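Local coordinates for protein citrate synthase (Pyrobaculum aerophilum, PDB 2IBP) that probably condenses oxaloacetate with acetyl-CoA and water to give citrate and CoA, the entry step of the tricarboxylic acid cycle, at residues A[177-189]-A[195-208]. Numbering follows the deposited sequence.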
ATOM      1  N   PRO A 177      -3.126  19.559 -20.456  1.00  9.27           N
ATOM      2  CA  PRO A 177      -3.829  18.663 -21.359  1.00 12.87           C
ATOM      3  C   PRO A 177      -4.614  19.349 -22.454  1.00 16.07           C
ATOM      4  O   PRO A 177      -5.290  20.354 -22.201  1.00 16.73           O
ATOM      5  CB  PRO A 177      -4.797  17.905 -20.448  1.00 12.68           C
ATOM      6  CG  PRO A 177      -4.310  18.121 -19.063  1.00 14.98           C
ATOM      7  CD  PRO A 177      -3.582  19.413 -19.054  1.00 11.66           C
ATOM      8  N   ARG A 178      -4.482  18.818 -23.661  1.00 13.90           N
ATOM      9  CA  ARG A 178      -5.260  19.292 -24.803  1.00 15.18           C
ATOM     10  C   ARG A 178      -6.534  18.479 -24.951  1.00 15.19           C
ATOM     11  O   ARG A 178      -6.543  17.262 -25.192  1.00 15.71           O
ATOM     12  CB  ARG A 178      -4.449  19.265 -26.093  1.00 14.45           C
ATOM     13  CG  ARG A 178      -3.781  20.582 -26.410  1.00 15.72           C
ATOM     14  CD  ARG A 178      -2.966  20.488 -27.656  1.00 18.13           C
ATOM     15  NE  ARG A 178      -3.777  20.166 -28.824  1.00 14.77           N
ATOM     16  CZ  ARG A 178      -3.263  19.962 -30.032  1.00 17.76           C
ATOM     17  NH1 ARG A 178      -1.947  20.015 -30.221  1.00 18.31           N
ATOM     18  NH2 ARG A 178      -4.057  19.666 -31.043  1.00 17.62           N
ATOM     19  N   ASP A 179      -7.630  19.206 -24.860  1.00 17.70           N
ATOM     20  CA  ASP A 179      -8.940  18.637 -24.899  1.00 15.86           C
ATOM     21  C   ASP A 179      -9.259  17.949 -26.227  1.00 16.99           C
ATOM     22  O   ASP A 179     -10.093  17.052 -26.282  1.00 21.57           O
ATOM     23  CB  ASP A 179      -9.912  19.796 -24.681  1.00 25.20           C
ATOM     24  CG  ASP A 179     -11.034  19.446 -23.788  1.00 23.86           C
ATOM     25  OD1 ASP A 179     -10.810  18.653 -22.855  1.00 25.51           O
ATOM     26  OD2 ASP A 179     -12.076  20.110 -23.911  1.00 23.76           O
ATOM     27  N   ASP A 180      -8.579  18.351 -27.303  1.00 13.91           N
ATOM     28  CA  ASP A 180      -8.847  17.790 -28.622  1.00 12.32           C
ATOM     29  C   ASP A 180      -8.045  16.539 -28.954  1.00 17.75           C
ATOM     30  O   ASP A 180      -8.180  15.975 -30.046  1.00 23.62           O
ATOM     31  CB  ASP A 180      -8.633  18.835 -29.716  1.00 14.17           C
ATOM     32  CG  ASP A 180      -7.214  19.335 -29.787  1.00 17.15           C
ATOM     33  OD1 ASP A 180      -6.590  19.547 -28.731  1.00 12.60           O
ATOM     34  OD2 ASP A 180      -6.734  19.579 -30.913  1.00 21.85           O
ATOM     35  N   LEU A 181      -7.166  16.136 -28.042  1.00 11.30           N
ATOM     36  CA  LEU A 181      -6.351  14.957 -28.257  1.00 10.23           C
ATOM     37  C   LEU A 181      -6.860  13.778 -27.441  1.00  9.65           C
ATOM     38  O   LEU A 181      -7.395  13.956 -26.338  1.00  9.77           O
ATOM     39  CB  LEU A 181      -4.899  15.227 -27.867  1.00  7.75           C
ATOM     40  CG  LEU A 181      -4.148  16.260 -28.692  1.00 11.20           C
ATOM     41  CD1 LEU A 181      -2.698  16.369 -28.212  1.00 10.40           C
ATOM     42  CD2 LEU A 181      -4.222  15.844 -30.164  1.00 11.99           C
ATOM     43  N   GLY A 182      -6.647  12.584 -27.974  1.00  8.95           N
ATOM     44  CA  GLY A 182      -6.976  11.343 -27.292  1.00  9.59           C
ATOM     45  C   GLY A 182      -6.059  11.119 -26.101  1.00  9.21           C
ATOM     46  O   GLY A 182      -5.066  11.813 -25.914  1.00  8.01           O
ATOM     47  N   HIS A 183      -6.369  10.104 -25.321  1.00  8.46           N
ATOM     48  CA  HIS A 183      -5.650   9.848 -24.069  1.00  5.93           C
ATOM     49  C   HIS A 183      -4.152   9.635 -24.295  1.00  6.23           C
ATOM     50  O   HIS A 183      -3.307  10.330 -23.677  1.00  8.55           O
ATOM     51  CB  HIS A 183      -6.276   8.625 -23.410  1.00  8.15           C
ATOM     52  CG  HIS A 183      -5.861   8.413 -21.999  1.00 10.34           C
ATOM     53  ND1 HIS A 183      -6.480   9.047 -20.941  1.00 12.94           N
ATOM     54  CD2 HIS A 183      -5.008   7.517 -21.450  1.00  9.64           C
ATOM     55  CE1 HIS A 183      -5.936   8.634 -19.810  1.00 15.62           C
ATOM     56  NE2 HIS A 183      -5.057   7.688 -20.087  1.00 10.60           N
ATOM     57  N   ALA A 184      -3.818   8.714 -25.208  1.00  7.82           N
ATOM     58  CA  ALA A 184      -2.426   8.389 -25.527  1.00  6.69           C
ATOM     59  C   ALA A 184      -1.728   9.561 -26.232  1.00  7.06           C
ATOM     60  O   ALA A 184      -0.617   9.959 -25.874  1.00  7.54           O
ATOM     61  CB  ALA A 184      -2.372   7.152 -26.388  1.00 10.01           C
ATOM     62  N   ALA A 185      -2.380  10.138 -27.239  1.00  7.43           N
ATOM     63  CA  ALA A 185      -1.782  11.276 -27.948  1.00  8.71           C
ATOM     64  C   ALA A 185      -1.527  12.445 -27.021  1.00 10.59           C
ATOM     65  O   ALA A 185      -0.480  13.098 -27.069  1.00  9.36           O
ATOM     66  CB  ALA A 185      -2.664  11.727 -29.114  1.00  8.53           C
ATOM     67  N   ASN A 186      -2.485  12.717 -26.154  1.00  8.56           N
ATOM     68  CA  ASN A 186      -2.338  13.814 -25.255  1.00  6.37           C
ATOM     69  C   ASN A 186      -1.153  13.595 -24.314  1.00  5.51           C
ATOM     70  O   ASN A 186      -0.452  14.540 -23.958  1.00  8.60           O
ATOM     71  CB  ASN A 186      -3.583  14.010 -24.433  1.00  6.69           C
ATOM     72  CG  ASN A 186      -3.456  15.172 -23.515  1.00  8.05           C
ATOM     73  OD1 ASN A 186      -3.332  16.311 -23.966  1.00  8.50           O
ATOM     74  ND2 ASN A 186      -3.429  14.904 -22.198  1.00  7.63           N
ATOM     75  N   PHE A 187      -0.951  12.354 -23.889  1.00  7.95           N
ATOM     76  CA  PHE A 187       0.193  12.085 -23.019  1.00  9.89           C
ATOM     77  C   PHE A 187       1.493  12.491 -23.709  1.00  6.53           C
ATOM     78  O   PHE A 187       2.323  13.185 -23.137  1.00  6.87           O
ATOM     79  CB  PHE A 187       0.253  10.620 -22.629  1.00  6.24           C
ATOM     80  CG  PHE A 187       1.533  10.245 -21.943  1.00  6.02           C
ATOM     81  CD1 PHE A 187       1.850  10.776 -20.711  1.00  9.10           C
ATOM     82  CD2 PHE A 187       2.437   9.399 -22.565  1.00  8.03           C
ATOM     83  CE1 PHE A 187       3.040  10.461 -20.091  1.00 10.18           C
ATOM     84  CE2 PHE A 187       3.629   9.058 -21.928  1.00  6.88           C
ATOM     85  CZ  PHE A 187       3.928   9.603 -20.698  1.00  9.34           C
ATOM     86  N   LEU A 188       1.653  12.088 -24.960  1.00  7.02           N
ATOM     87  CA  LEU A 188       2.876  12.442 -25.684  1.00  9.03           C
ATOM     88  C   LEU A 188       2.990  13.946 -25.888  1.00  7.94           C
ATOM     89  O   LEU A 188       4.072  14.517 -25.833  1.00  9.45           O
ATOM     90  CB  LEU A 188       2.971  11.703 -27.013  1.00  7.65           C
ATOM     91  CG  LEU A 188       3.172  10.194 -26.909  1.00  8.07           C
ATOM     92  CD1 LEU A 188       3.187   9.565 -28.298  1.00 14.52           C
ATOM     93  CD2 LEU A 188       4.442   9.851 -26.113  1.00 11.00           C
ATOM     94  N   TYR A 189       1.860  14.594 -26.152  1.00  5.26           N
ATOM     95  CA  TYR A 189       1.838  16.047 -26.261  1.00  6.04           C
ATOM     96  C   TYR A 189       2.278  16.705 -24.932  1.00  7.17           C
ATOM     97  O   TYR A 189       3.091  17.627 -24.921  1.00  7.88           O
ATOM     98  CB  TYR A 189       0.426  16.500 -26.660  1.00  7.79           C
ATOM     99  CG  TYR A 189       0.198  17.970 -26.484  1.00  8.05           C
ATOM    100  CD1 TYR A 189       0.790  18.898 -27.320  1.00 14.20           C
ATOM    101  CD2 TYR A 189      -0.588  18.433 -25.441  1.00 10.09           C
ATOM    102  CE1 TYR A 189       0.614  20.243 -27.116  1.00 12.48           C
ATOM    103  CE2 TYR A 189      -0.776  19.773 -25.229  1.00 11.40           C
ATOM    104  CZ  TYR A 189      -0.177  20.681 -26.069  1.00 11.02           C
ATOM    105  OH  TYR A 189      -0.377  22.017 -25.845  1.00 11.59           O
ATOM    106  N   GLU A 195       2.260  17.900 -30.860  1.00 15.59           N
ATOM    107  CA  GLU A 195       1.364  16.793 -31.133  1.00 20.62           C
ATOM    108  C   GLU A 195       2.225  15.668 -31.696  1.00 14.95           C
ATOM    109  O   GLU A 195       3.123  15.903 -32.513  1.00 14.80           O
ATOM    110  CB  GLU A 195       0.244  17.162 -32.104  1.00 24.35           C
ATOM    111  CG  GLU A 195      -0.704  15.992 -32.398  1.00 27.35           C
ATOM    112  CD  GLU A 195      -1.880  16.382 -33.278  1.00 25.99           C
ATOM    113  OE1 GLU A 195      -1.933  17.558 -33.702  1.00 33.26           O
ATOM    114  OE2 GLU A 195      -2.756  15.520 -33.520  1.00 27.49           O
ATOM    115  N   PRO A 196       2.008  14.449 -31.200  1.00 14.55           N
ATOM    116  CA  PRO A 196       2.821  13.348 -31.635  1.00 15.08           C
ATOM    117  C   PRO A 196       2.475  12.861 -33.013  1.00  9.48           C
ATOM    118  O   PRO A 196       1.388  13.166 -33.550  1.00 11.89           O
ATOM    119  CB  PRO A 196       2.499  12.259 -30.612  1.00 16.79           C
ATOM    120  CG  PRO A 196       1.102  12.593 -30.177  1.00 12.92           C
ATOM    121  CD  PRO A 196       1.043  14.050 -30.162  1.00 16.14           C
ATOM    122  N   ASP A 197       3.431  12.137 -33.579  1.00 11.52           N
ATOM    123  CA  ASP A 197       3.255  11.431 -34.833  0.50  2.08           C
ATOM    124  C   ASP A 197       2.225  10.339 -34.529  1.00 11.44           C
ATOM    125  O   ASP A 197       2.225   9.742 -33.443  1.00 10.90           O
ATOM    126  CB  ASP A 197       4.579  10.796 -35.269  0.50  4.59           C
ATOM    127  CG  ASP A 197       4.509  10.171 -36.643  0.50 14.16           C
ATOM    128  OD1 ASP A 197       3.809   9.149 -36.809  0.50 20.40           O
ATOM    129  OD2 ASP A 197       5.229  10.652 -37.545  0.50 30.38           O
ATOM    130  N   PRO A 198       1.290  10.124 -35.449  1.00 14.01           N
ATOM    131  CA  PRO A 198       0.266   9.095 -35.290  1.00 12.91           C
ATOM    132  C   PRO A 198       0.798   7.727 -34.867  1.00 10.20           C
ATOM    133  O   PRO A 198       0.148   7.021 -34.097  1.00 11.87           O
ATOM    134  CB  PRO A 198      -0.342   8.984 -36.689  1.00 20.20           C
ATOM    135  CG  PRO A 198      -0.035  10.271 -37.355  1.00 17.09           C
ATOM    136  CD  PRO A 198       1.121  10.908 -36.683  1.00 16.30           C
ATOM    137  N   LEU A 199       1.930   7.325 -35.422  1.00 10.01           N
ATOM    138  CA  LEU A 199       2.514   6.039 -35.103  1.00 10.85           C
ATOM    139  C   LEU A 199       2.985   5.985 -33.633  1.00  9.18           C
ATOM    140  O   LEU A 199       2.791   4.974 -32.959  1.00 10.16           O
ATOM    141  CB  LEU A 199       3.660   5.757 -36.065  1.00 12.53           C
ATOM    142  CG  LEU A 199       4.342   4.398 -36.005  1.00 17.06           C
ATOM    143  CD1 LEU A 199       3.355   3.252 -36.006  1.00 20.37           C
ATOM    144  CD2 LEU A 199       5.314   4.319 -37.194  1.00 16.27           C
ATOM    145  N   ALA A 200       3.517   7.093 -33.123  1.00  8.83           N
ATOM    146  CA  ALA A 200       3.956   7.147 -31.726  1.00  8.58           C
ATOM    147  C   ALA A 200       2.729   7.069 -30.807  1.00  9.67           C
ATOM    148  O   ALA A 200       2.724   6.312 -29.831  1.00 10.15           O
ATOM    149  CB  ALA A 200       4.772   8.409 -31.453  1.00 10.23           C
ATOM    150  N   SER A 201       1.673   7.805 -31.156  1.00  8.25           N
ATOM    151  CA  SER A 201       0.428   7.771 -30.368  1.00  6.12           C
ATOM    152  C   SER A 201      -0.160   6.373 -30.358  1.00  8.13           C
ATOM    153  O   SER A 201      -0.692   5.920 -29.347  1.00  9.58           O
ATOM    154  CB  SER A 201      -0.616   8.733 -30.942  1.00 16.30           C
ATOM    155  OG  SER A 201      -0.146  10.055 -30.859  1.00 21.49           O
ATOM    156  N   ARG A 202      -0.177   5.731 -31.520  1.00  7.81           N
ATOM    157  CA  ARG A 202      -0.677   4.361 -31.583  1.00  9.38           C
ATOM    158  C   ARG A 202       0.092   3.443 -30.641  1.00  7.93           C
ATOM    159  O   ARG A 202      -0.479   2.562 -30.009  1.00  9.02           O
ATOM    160  CB  ARG A 202      -0.641   3.807 -33.010  1.00  9.11           C
ATOM    161  CG  ARG A 202      -1.158   2.384 -33.092  1.00 11.56           C
ATOM    162  CD  ARG A 202      -1.445   1.941 -34.509  1.00 13.04           C
ATOM    163  NE  ARG A 202      -0.265   1.739 -35.341  1.00 11.48           N
ATOM    164  CZ  ARG A 202       0.354   0.571 -35.525  1.00  9.63           C
ATOM    165  NH1 ARG A 202       0.005  -0.522 -34.845  1.00 12.88           N
ATOM    166  NH2 ARG A 202       1.369   0.504 -36.368  1.00 12.18           N
ATOM    167  N   GLY A 203       1.407   3.607 -30.605  1.00  7.82           N
ATOM    168  CA  GLY A 203       2.251   2.820 -29.734  1.00  7.16           C
ATOM    169  C   GLY A 203       1.876   2.989 -28.279  1.00  5.42           C
ATOM    170  O   GLY A 203       1.752   2.017 -27.552  1.00  7.66           O
ATOM    171  N   ILE A 204       1.668   4.236 -27.871  1.00  4.35           N
ATOM    172  CA  ILE A 204       1.273   4.502 -26.485  1.00  7.16           C
ATOM    173  C   ILE A 204      -0.107   3.903 -26.229  1.00  8.65           C
ATOM    174  O   ILE A 204      -0.318   3.196 -25.241  1.00  7.41           O
ATOM    175  CB  ILE A 204       1.314   6.002 -26.138  1.00  8.61           C
ATOM    176  CG1 ILE A 204       2.757   6.522 -26.226  1.00  8.75           C
ATOM    177  CG2 ILE A 204       0.739   6.251 -24.723  1.00  8.95           C
ATOM    178  CD1 ILE A 204       3.741   5.840 -25.275  1.00 13.94           C
ATOM    179  N   ASP A 205      -1.050   4.145 -27.129  1.00  8.49           N
ATOM    180  CA  ASP A 205      -2.403   3.606 -26.954  1.00  8.76           C
ATOM    181  C   ASP A 205      -2.357   2.079 -26.842  1.00  6.70           C
ATOM    182  O   ASP A 205      -2.994   1.488 -25.965  1.00  7.41           O
ATOM    183  CB  ASP A 205      -3.287   3.993 -28.136  1.00  8.13           C
ATOM    184  CG  ASP A 205      -4.770   3.832 -27.841  1.00 16.99           C
ATOM    185  OD1 ASP A 205      -5.196   4.207 -26.734  1.00 11.18           O
ATOM    186  OD2 ASP A 205      -5.532   3.465 -28.757  1.00 23.58           O
ATOM    187  N   LEU A 206      -1.602   1.444 -27.737  1.00  5.69           N
ATOM    188  CA  LEU A 206      -1.477  -0.004 -27.731  1.00  5.99           C
ATOM    189  C   LEU A 206      -0.874  -0.478 -26.420  1.00  8.12           C
ATOM    190  O   LEU A 206      -1.374  -1.404 -25.792  1.00  8.32           O
ATOM    191  CB  LEU A 206      -0.617  -0.476 -28.901  1.00  8.01           C
ATOM    192  CG  LEU A 206      -0.486  -1.982 -29.049  1.00 10.09           C
ATOM    193  CD1 LEU A 206      -1.865  -2.644 -29.208  1.00 14.21           C
ATOM    194  CD2 LEU A 206       0.430  -2.273 -30.263  1.00 10.14           C
ATOM    195  N   TYR A 207       0.207   0.167 -25.998  1.00  5.85           N
ATOM    196  CA  TYR A 207       0.847  -0.215 -24.747  1.00  5.58           C
ATOM    197  C   TYR A 207      -0.156  -0.126 -23.594  1.00  6.99           C
ATOM    198  O   TYR A 207      -0.248  -1.027 -22.761  1.00  6.73           O
ATOM    199  CB  TYR A 207       2.039   0.686 -24.461  1.00  8.11           C
ATOM    200  CG  TYR A 207       2.731   0.315 -23.166  1.00  7.29           C
ATOM    201  CD1 TYR A 207       3.809  -0.566 -23.156  1.00 10.61           C
ATOM    202  CD2 TYR A 207       2.251   0.776 -21.953  1.00  9.05           C
ATOM    203  CE1 TYR A 207       4.399  -0.936 -21.968  1.00  9.37           C
ATOM    204  CE2 TYR A 207       2.830   0.399 -20.777  1.00  9.61           C
ATOM    205  CZ  TYR A 207       3.890  -0.458 -20.790  1.00 11.06           C
ATOM    206  OH  TYR A 207       4.451  -0.834 -19.600  1.00 18.62           O
ATOM    207  N   LEU A 208      -0.939   0.945 -23.588  1.00  6.20           N
ATOM    208  CA  LEU A 208      -1.900   1.148 -22.515  1.00  6.55           C
ATOM    209  C   LEU A 208      -2.947   0.042 -22.534  1.00  6.17           C
ATOM    210  O   LEU A 208      -3.345  -0.467 -21.497  1.00  7.58           O
ATOM    211  CB  LEU A 208      -2.546   2.528 -22.590  1.00  4.95           C
ATOM    212  CG  LEU A 208      -1.657   3.740 -22.360  1.00  6.83           C
ATOM    213  CD1 LEU A 208      -2.445   5.006 -22.554  1.00 10.66           C
ATOM    214  CD2 LEU A 208      -0.971   3.742 -21.008  1.00  9.61           C
TER
HETATM  215  O   HOH W   1      -1.296  19.878 -33.206  1.00 38.94           O
HETATM  216  O   HOH W   2      -5.815   7.002 -26.503  1.00 11.21           O
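A184 drives its methyl between turns of helix 198-208 as a knob into a hole formed by S201, I204, D205 and L208, its CB 3.4 Å from the backbone N of D205. One turn on, L188 continues the tight side: with CG turned opposite its carbonyl carbon (chi1 -68°), it lays CD1 against P196 CB at 3.6 Å and against A200, while I204 CG1 lies across both its methyls. S201 OG rests beside the methyl of A185, whose carbonyl O is met by CG and CD of the P196 ring. Two consecutive helices joined by a short connection pack here within the largely helical citrate synthase fold; the axes of 183-189 and 198-208 approach to 8.0 Å at 117°, and helix 363-382 covers F187. The small side chains of A184, A185 and S201 are consistent with this close approach. A water bridges A184 N to D205 OD1, which also accepts from Y62 N.

Toward solvent the contact loosens. R178 grips D180 side-on, NE to OD1 and NH2 to OD2 (2.7 Å), while E195 stays beyond salt-bridge range, its OE1 4.0 Å from R178 NH2 and its carboxylate turned 82° from the guanidinium. A water joins E195 OE1 to R178 NH1. A methionine in place of R178 would probably leave D180 without its charge partner and E195 without this water link. L181 sets CG over one guanidinium face and CD2 3.7 Å from E195 OE2.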